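Local coordinates for orotidine 5'-phosphate decarboxylase (Sulfolobus solfataricus, PDB 4DBD), which probably catalyses the decarboxylation of orotidine 5'-monophosphate to UMP, the last step of de novo UMP biosynthesis, working as a homodimer, at residues A[9-13]-A[34-39]; A[70-74]-A[99-103]; A[109-113]-A[127-131]. All blocks are in the same frame, centred on the assembly; numbering follows the deposited sequence.

Contact 1. Residues A[9-13]-A[34-39]; sequences AMDKP and PLVLDL
Leu35 is the bump of this contact: its isobutyl group, on the helical segment 34-39, fills the hollow left where the chain bends from Met10 to Pro13 after leaving the barrel strand. With CG anti to the backbone N (chi1 -180°), the leucine spreads its two methyls to different walls. CD2 meets the methyl CE of Met10 at 3.7 Å, the thioether chain being bent at chi3 (63°) on its way there. CD1 sits against the N and CA corner of Pro13, 3.7 Å from Pro13 N, while Leu35 CB presses on Met10 O at 3.4 Å. The carbonyl oxygen of Met10, the central residue of an inverse gamma turn, is buried here with no polar partner in the model. The Pro13 ring is a second bump, resting in the notch between two leucines one helical turn apart: its CG is 3.9 Å from Leu35 CD1 and 3.6 Å from Leu39 CD2. On the Asp11 side the ring of Pro34 lies alongside the aspartate, its CB 3.4 Å from Asp11 O. Asp11, a predicted substrate-binding residue, lies close to a bound sulfate. The contact thus joins the end of strand 6-10 to helix 33-39, which follows the neighbouring barrel strand 28-32. Helix 41-48 packs on Met10 and Leu39, Tyr191 of helix 188-191 touches Asp11, and Arg75 of the second subunit forms a salt bridge with Asp38.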
loop_
_atom_site.group_PDB
_atom_site.type_symbol
_atom_site.label_atom_id
_atom_site.label_comp_id
_atom_site.label_asym_id
_atom_site.label_seq_id
_atom_site.Cartn_x
_atom_site.Cartn_y
_atom_site.Cartn_z
ATOM N N ALA A 9 10.213 -3.176 13.620
ATOM C CA ALA A 9 9.584 -3.402 12.325
ATOM C C ALA A 9 9.703 -4.876 12.027
ATOM O O ALA A 9 10.740 -5.342 11.536
ATOM C CB ALA A 9 10.242 -2.565 11.230
ATOM N N MET A 10 8.663 -5.629 12.366
ATOM C CA MET A 10 8.723 -7.066 12.164
ATOM C C MET A 10 8.317 -7.422 10.748
ATOM O O MET A 10 7.158 -7.735 10.479
ATOM C CB MET A 10 7.875 -7.813 13.193
ATOM C CG MET A 10 8.115 -9.306 13.164
ATOM S SD MET A 10 7.716 -10.106 14.731
ATOM C CE MET A 10 5.954 -9.772 14.820
ATOM N N ASP A 11 9.291 -7.366 9.848
ATOM C CA ASP A 11 9.080 -7.687 8.443
ATOM C C ASP A 11 9.631 -9.079 8.127
ATOM O O ASP A 11 9.533 -9.562 6.996
ATOM C CB ASP A 11 9.754 -6.626 7.568
ATOM C CG ASP A 11 9.132 -5.258 7.737
ATOM O OD1 ASP A 11 7.879 -5.164 7.711
ATOM O OD2 ASP A 11 9.893 -4.276 7.900
ATOM N N LYS A 12 10.229 -9.706 9.138
ATOM C CA LYS A 12 10.544 -11.130 9.113
ATOM C C LYS A 12 10.066 -11.721 10.427
ATOM O O LYS A 12 10.090 -11.041 11.456
ATOM C CB LYS A 12 12.049 -11.356 8.984
ATOM C CG LYS A 12 12.590 -11.318 7.569
ATOM C CD LYS A 12 14.062 -11.698 7.601
ATOM C CE LYS A 12 14.665 -11.822 6.216
ATOM N NZ LYS A 12 16.120 -12.130 6.337
ATOM N N PRO A 13 9.639 -12.994 10.404
ATOM C CA PRO A 13 9.156 -13.680 11.605
ATOM C C PRO A 13 10.182 -13.730 12.737
ATOM O O PRO A 13 11.353 -14.042 12.499
ATOM C CB PRO A 13 8.877 -15.099 11.096
ATOM C CG PRO A 13 8.558 -14.917 9.644
ATOM C CD PRO A 13 9.470 -13.814 9.190
ATOM N N PRO A 34 5.187 -7.995 4.443
ATOM C CA PRO A 34 6.083 -9.148 4.288
ATOM C C PRO A 34 5.813 -10.241 5.320
ATOM O O PRO A 34 5.899 -11.435 4.986
ATOM C CB PRO A 34 7.461 -8.541 4.517
ATOM C CG PRO A 34 7.305 -7.099 4.057
ATOM C CD PRO A 34 5.927 -6.717 4.510
ATOM N N LEU A 35 5.500 -9.847 6.554
ATOM C CA LEU A 35 5.237 -10.818 7.618
ATOM C C LEU A 35 3.926 -11.532 7.377
ATOM O O LEU A 35 3.858 -12.769 7.413
ATOM C CB LEU A 35 5.194 -10.130 8.984
ATOM C CG LEU A 35 4.926 -11.052 10.176
ATOM C CD1 LEU A 35 6.140 -11.920 10.435
ATOM C CD2 LEU A 35 4.584 -10.267 11.423
ATOM N N VAL A 36 2.876 -10.753 7.134
ATOM C CA VAL A 36 1.556 -11.329 6.915
ATOM C C VAL A 36 1.549 -12.286 5.719
ATOM O O VAL A 36 0.889 -13.316 5.757
ATOM C CB VAL A 36 0.493 -10.231 6.765
ATOM C CG1 VAL A 36 -0.868 -10.835 6.439
ATOM C CG2 VAL A 36 0.412 -9.403 8.045
ATOM N N LEU A 37 2.307 -11.972 4.671
ATOM C CA LEU A 37 2.420 -12.893 3.534
ATOM C C LEU A 37 3.329 -14.113 3.813
ATOM O O LEU A 37 3.174 -15.163 3.189
ATOM C CB LEU A 37 2.885 -12.159 2.272
ATOM C CG LEU A 37 2.018 -10.985 1.808
ATOM C CD1 LEU A 37 2.665 -10.291 0.627
ATOM C CD2 LEU A 37 0.596 -11.426 1.450
ATOM N N ASP A 38 4.281 -13.972 4.730
ATOM C CA ASP A 38 5.159 -15.091 5.079
ATOM C C ASP A 38 4.419 -16.066 5.992
ATOM O O ASP A 38 4.249 -17.238 5.652
ATOM C CB ASP A 38 6.443 -14.601 5.758
ATOM C CG ASP A 38 7.496 -14.123 4.766
ATOM O OD1 ASP A 38 7.501 -14.611 3.610
ATOM O OD2 ASP A 38 8.329 -13.262 5.148
ATOM N N LEU A 39 3.964 -15.574 7.140
ATOM C CA LEU A 39 3.296 -16.411 8.135
ATOM C C LEU A 39 1.855 -16.708 7.766
ATOM O O LEU A 39 1.291 -17.729 8.179
ATOM C CB LEU A 39 3.304 -15.726 9.505
ATOM C CG LEU A 39 4.651 -15.454 10.161
ATOM C CD1 LEU A 39 4.428 -14.977 11.588
ATOM C CD2 LEU A 39 5.517 -16.710 10.140
#

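Contact 2. Residues A[70-74]-A[99-103]; sequences KSIVE and RYLDA
Tyr100 reaches out from helix 90-103 and lays its side chain along three residues of segment 70-74. Its CG stands anti to the backbone N (chi1 178°), which sends the ring across the gap between the helices. Near the root of the tyrosine, the aliphatic chain of Lys70 crosses at a slant, with Lys70 CG 3.7 Å from Tyr100 CB. Midway along the ring, Val73 runs past in the opposite sense and puts its CG2 3.5 Å from Tyr100 CE2. The same methyl reaches Leu101 CD2 at 4.1 Å, on the buried side, where Phe82 of strand 81-85 packs on both Val73 and Leu101. Glu74 stands across the phenol end at about a right angle; its CB lies 3.1 Å from Tyr100 OH, and its carboxylate plane is turned 69° from the ring. With an alanine at Tyr100, Val73 CG2 and the Lys70 methylenes would probably lose their shared partner, and a gap would be likely to open between the two helices. Lys70, which also packs on Glu96, and Val73 give hydrocarbon to the tyrosine, while Glu74 sets a CB against the phenol oxygen; between segments 70-74 and 99-103 of these outer TIM-barrel helices no charges pair.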
loop_
_atom_site.group_PDB
_atom_site.type_symbol
_atom_site.label_atom_id
_atom_site.label_comp_id
_atom_site.label_asym_id
_atom_site.label_seq_id
_atom_site.Cartn_x
_atom_site.Cartn_y
_atom_site.Cartn_z
ATOM N N LYS A 70 -10.820 0.754 4.255
ATOM C CA LYS A 70 -11.666 0.230 5.331
ATOM C C LYS A 70 -11.822 -1.297 5.239
ATOM O O LYS A 70 -11.805 -1.998 6.252
ATOM C CB LYS A 70 -13.019 0.947 5.329
ATOM C CG LYS A 70 -12.921 2.402 5.782
ATOM C CD LYS A 70 -14.116 3.222 5.311
ATOM C CE LYS A 70 -15.436 2.615 5.739
ATOM N NZ LYS A 70 -16.575 3.492 5.274
ATOM N N SER A 71 -11.945 -1.823 4.022
ATOM C CA SER A 71 -12.074 -3.274 3.834
ATOM C C SER A 71 -10.813 -4.005 4.295
ATOM O O SER A 71 -10.863 -5.152 4.750
ATOM C CB SER A 71 -12.358 -3.602 2.372
ATOM O OG SER A 71 -13.635 -3.117 1.992
ATOM N N ILE A 72 -9.675 -3.337 4.164
ATOM C CA ILE A 72 -8.416 -3.884 4.632
ATOM C C ILE A 72 -8.326 -3.878 6.152
ATOM O O ILE A 72 -8.068 -4.920 6.766
ATOM C CB ILE A 72 -7.237 -3.097 4.036
ATOM C CG1 ILE A 72 -7.180 -3.313 2.524
ATOM C CG2 ILE A 72 -5.925 -3.506 4.692
ATOM C CD1 ILE A 72 -6.228 -2.377 1.791
ATOM N N VAL A 73 -8.541 -2.722 6.775
ATOM C CA VAL A 73 -8.281 -2.618 8.208
ATOM C C VAL A 73 -9.298 -3.360 9.069
ATOM O O VAL A 73 -9.001 -3.729 10.202
ATOM C CB VAL A 73 -8.160 -1.153 8.707
ATOM C CG1 VAL A 73 -7.037 -0.388 7.943
ATOM C CG2 VAL A 73 -9.479 -0.438 8.612
ATOM N N GLU A 74 -10.498 -3.584 8.553
ATOM C CA GLU A 74 -11.481 -4.291 9.379
ATOM C C GLU A 74 -11.095 -5.764 9.565
ATOM O O GLU A 74 -11.570 -6.418 10.488
ATOM C CB GLU A 74 -12.914 -4.122 8.849
ATOM C CG GLU A 74 -13.243 -4.924 7.613
ATOM C CD GLU A 74 -14.571 -4.511 6.987
ATOM O OE1 GLU A 74 -15.272 -3.644 7.556
ATOM O OE2 GLU A 74 -14.909 -5.053 5.911
ATOM N N ARG A 99 -12.855 8.317 9.839
ATOM C CA ARG A 99 -14.150 8.103 10.472
ATOM C C ARG A 99 -14.244 6.662 10.968
ATOM O O ARG A 99 -14.717 6.399 12.077
ATOM C CB ARG A 99 -15.309 8.386 9.495
ATOM C CG ARG A 99 -15.224 9.705 8.723
ATOM C CD ARG A 99 -15.751 10.911 9.505
ATOM N NE ARG A 99 -14.856 11.305 10.590
ATOM C CZ ARG A 99 -13.689 11.920 10.414
ATOM N NH1 ARG A 99 -13.256 12.201 9.187
ATOM N NH2 ARG A 99 -12.951 12.242 11.469
ATOM N N TYR A 100 -13.803 5.725 10.137
ATOM C CA TYR A 100 -13.869 4.317 10.490
ATOM C C TYR A 100 -12.997 3.973 11.694
ATOM O O TYR A 100 -13.433 3.279 12.620
ATOM C CB TYR A 100 -13.467 3.427 9.320
ATOM C CG TYR A 100 -13.501 1.980 9.720
ATOM C CD1 TYR A 100 -14.689 1.265 9.693
ATOM C CD2 TYR A 100 -12.355 1.338 10.176
ATOM C CE1 TYR A 100 -14.737 -0.059 10.090
ATOM C CE2 TYR A 100 -12.390 -0.001 10.577
ATOM C CZ TYR A 100 -13.590 -0.688 10.530
ATOM O OH TYR A 100 -13.649 -2.007 10.921
ATOM N N LEU A 101 -11.757 4.446 11.676
ATOM C CA LEU A 101 -10.823 4.109 12.743
ATOM C C LEU A 101 -11.294 4.731 14.053
ATOM O O LEU A 101 -11.214 4.089 15.107
ATOM C CB LEU A 101 -9.397 4.566 12.385
ATOM C CG LEU A 101 -8.755 3.840 11.196
ATOM C CD1 LEU A 101 -7.391 4.461 10.799
ATOM C CD2 LEU A 101 -8.602 2.351 11.419
ATOM N N ASP A 102 -11.806 5.965 13.981
ATOM C CA ASP A 102 -12.340 6.646 15.158
ATOM C C ASP A 102 -13.456 5.825 15.810
ATOM O O ASP A 102 -13.469 5.644 17.027
ATOM C CB ASP A 102 -12.883 8.035 14.795
ATOM C CG ASP A 102 -11.790 9.076 14.654
ATOM O OD1 ASP A 102 -10.643 8.796 15.059
ATOM O OD2 ASP A 102 -12.082 10.179 14.141
ATOM N N ALA A 103 -14.389 5.341 14.989
ATOM C CA ALA A 103 -15.534 4.557 15.475
ATOM C C ALA A 103 -15.112 3.229 16.074
ATOM O O ALA A 103 -15.816 2.671 16.916
ATOM C CB ALA A 103 -16.530 4.313 14.357
#

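Contact 3. Residues A[109-113]-A[127-131]; sequences YLVAV and IKNVI
Ala112 and Ile131 make the closest apolar side-chain contact between strand segment 109-113 and helix segment 127-131, with Ala112 CB 3.8 Å from Ile131 CD1. Ile127 flanks the same small side chain, its CG2 4.1 Å from Ala112 CB. Nearer the start of the strand segment, Leu110 and Ile131 lie alongside with their ends running opposite ways, Leu110 CD1 coming within 4.0 Å of Ile131 CG1. Ile131 carries its CG1 anti to the carbonyl carbon (chi1 -67°), and this branch serves both strand residues, CG1 touching the leucine and CD1 the alanine. Val130 adds a looser touch on Leu110. Side chain also meets backbone: Ile127 CG2 lies 3.9 Å from Ala112 CA, and Ile127 CD1 is equally far from Ala112 O. The helix runs nearly antiparallel to the strand, 163° between their directions, with the axes 9.2 Å apart at closest. Val111 points its CB away from the helix, and its side chain lies about 4 Å from that of the predicted proton donor Lys61. The polar bonds nearby serve other neighbours: Val111 O bonds to Ser86 OG, and backbone bonds tie Leu110 to Gly138 and Val140 of the next strand. Within the beta-alpha-beta unit of strand 107-113, helix 124-134 and strand 138-141, branched aliphatic groups pack the helix on the first strand. Every touching residue is buried, so the fit depends on shape and exclusion of water.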
loop_
_atom_site.group_PDB
_atom_site.type_symbol
_atom_site.label_atom_id
_atom_site.label_comp_id
_atom_site.label_asym_id
_atom_site.label_seq_id
_atom_site.Cartn_x
_atom_site.Cartn_y
_atom_site.Cartn_z
ATOM N N TYR A 109 -1.742 6.779 11.785
ATOM C CA TYR A 109 -0.458 7.447 11.552
ATOM C C TYR A 109 -0.336 7.700 10.057
ATOM O O TYR A 109 -0.566 6.787 9.258
ATOM C CB TYR A 109 0.694 6.538 11.988
ATOM C CG TYR A 109 0.865 6.436 13.481
ATOM C CD1 TYR A 109 1.847 7.167 14.134
ATOM C CD2 TYR A 109 0.051 5.602 14.240
ATOM C CE1 TYR A 109 2.013 7.079 15.502
ATOM C CE2 TYR A 109 0.215 5.505 15.618
ATOM C CZ TYR A 109 1.197 6.250 16.236
ATOM O OH TYR A 109 1.373 6.176 17.593
ATOM N N LEU A 110 0.040 8.921 9.667
ATOM C CA LEU A 110 0.159 9.237 8.245
ATOM C C LEU A 110 1.619 9.393 7.825
ATOM O O LEU A 110 2.424 9.989 8.537
ATOM C CB LEU A 110 -0.612 10.504 7.896
ATOM C CG LEU A 110 -2.132 10.494 8.049
ATOM C CD1 LEU A 110 -2.689 11.858 7.673
ATOM C CD2 LEU A 110 -2.761 9.388 7.178
ATOM N N VAL A 111 1.955 8.845 6.664
ATOM C CA VAL A 111 3.312 8.944 6.142
ATOM C C VAL A 111 3.575 10.343 5.585
ATOM O O VAL A 111 2.895 10.791 4.653
ATOM C CB VAL A 111 3.557 7.895 5.049
ATOM C CG1 VAL A 111 4.935 8.117 4.418
ATOM C CG2 VAL A 111 3.447 6.504 5.643
ATOM N N ALA A 112 4.555 11.041 6.158
ATOM C CA ALA A 112 4.843 12.418 5.723
ATOM C C ALA A 112 6.089 12.493 4.856
ATOM O O ALA A 112 6.084 13.145 3.805
ATOM C CB ALA A 112 4.960 13.371 6.919
ATOM N N VAL A 113 7.168 11.870 5.320
ATOM C CA VAL A 113 8.422 11.841 4.585
ATOM C C VAL A 113 9.014 10.436 4.639
ATOM O O VAL A 113 9.092 9.828 5.707
ATOM C CB VAL A 113 9.453 12.819 5.181
ATOM C CG1 VAL A 113 10.696 12.887 4.287
ATOM C CG2 VAL A 113 8.834 14.189 5.365
ATOM N N ILE A 127 1.153 17.671 1.693
ATOM C CA ILE A 127 1.106 16.617 2.696
ATOM C C ILE A 127 0.821 17.198 4.086
ATOM O O ILE A 127 0.006 16.668 4.829
ATOM C CB ILE A 127 2.395 15.739 2.651
ATOM C CG1 ILE A 127 2.234 14.677 1.544
ATOM C CG2 ILE A 127 2.621 15.058 3.984
ATOM C CD1 ILE A 127 3.538 14.075 1.046
ATOM N N LYS A 128 1.473 18.302 4.433
ATOM C CA LYS A 128 1.185 18.960 5.709
ATOM C C LYS A 128 -0.277 19.371 5.825
ATOM O O LYS A 128 -0.893 19.202 6.880
ATOM C CB LYS A 128 2.121 20.157 5.931
ATOM C CG LYS A 128 3.537 19.725 6.245
ATOM C CD LYS A 128 4.463 20.908 6.541
ATOM C CE LYS A 128 5.881 20.422 6.818
ATOM N NZ LYS A 128 6.750 21.512 7.357
ATOM N N ASN A 129 -0.836 19.902 4.744
ATOM C CA ASN A 129 -2.259 20.231 4.727
ATOM C C ASN A 129 -3.159 19.019 4.931
ATOM O O ASN A 129 -4.137 19.074 5.670
ATOM C CB ASN A 129 -2.632 20.943 3.431
ATOM C CG ASN A 129 -2.117 22.349 3.397
ATOM O OD1 ASN A 129 -1.751 22.900 4.437
ATOM N ND2 ASN A 129 -2.074 22.944 2.208
ATOM N N VAL A 130 -2.844 17.926 4.252
ATOM C CA VAL A 130 -3.579 16.688 4.479
ATOM C C VAL A 130 -3.513 16.311 5.954
ATOM O O VAL A 130 -4.527 15.954 6.567
ATOM C CB VAL A 130 -3.041 15.550 3.600
ATOM C CG1 VAL A 130 -3.668 14.244 4.001
ATOM C CG2 VAL A 130 -3.314 15.853 2.133
ATOM N N ILE A 131 -2.318 16.381 6.535
ATOM C CA ILE A 131 -2.164 16.008 7.939
ATOM C C ILE A 131 -2.973 16.933 8.843
ATOM O O ILE A 131 -3.608 16.490 9.797
ATOM C CB ILE A 131 -0.674 15.978 8.359
ATOM C CG1 ILE A 131 0.035 14.832 7.629
ATOM C CG2 ILE A 131 -0.539 15.827 9.859
ATOM C CD1 ILE A 131 1.564 14.901 7.683
#

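From the N terminus, contact 1 comes first, closing the loop from strand 6-10 through helix 16-22 and strand 28-32 to helix 33-39. Contact 2 opens after it, running from helix 66-73 through strand 81-85 to helix 90-103. Strand 107-113 follows directly, and contact 3 folds helix 124-134 back onto it. The three loops lie in series; none nests in or crosses another. Contacts 1 and 3 reach the same closed sheet on opposite sides of the chain's centre, their own centres 25 Å apart, whereas contact 2 joins two outer helices. The segments of contacts 1 and 2 also touch the second subunit; those of contact 3 do not.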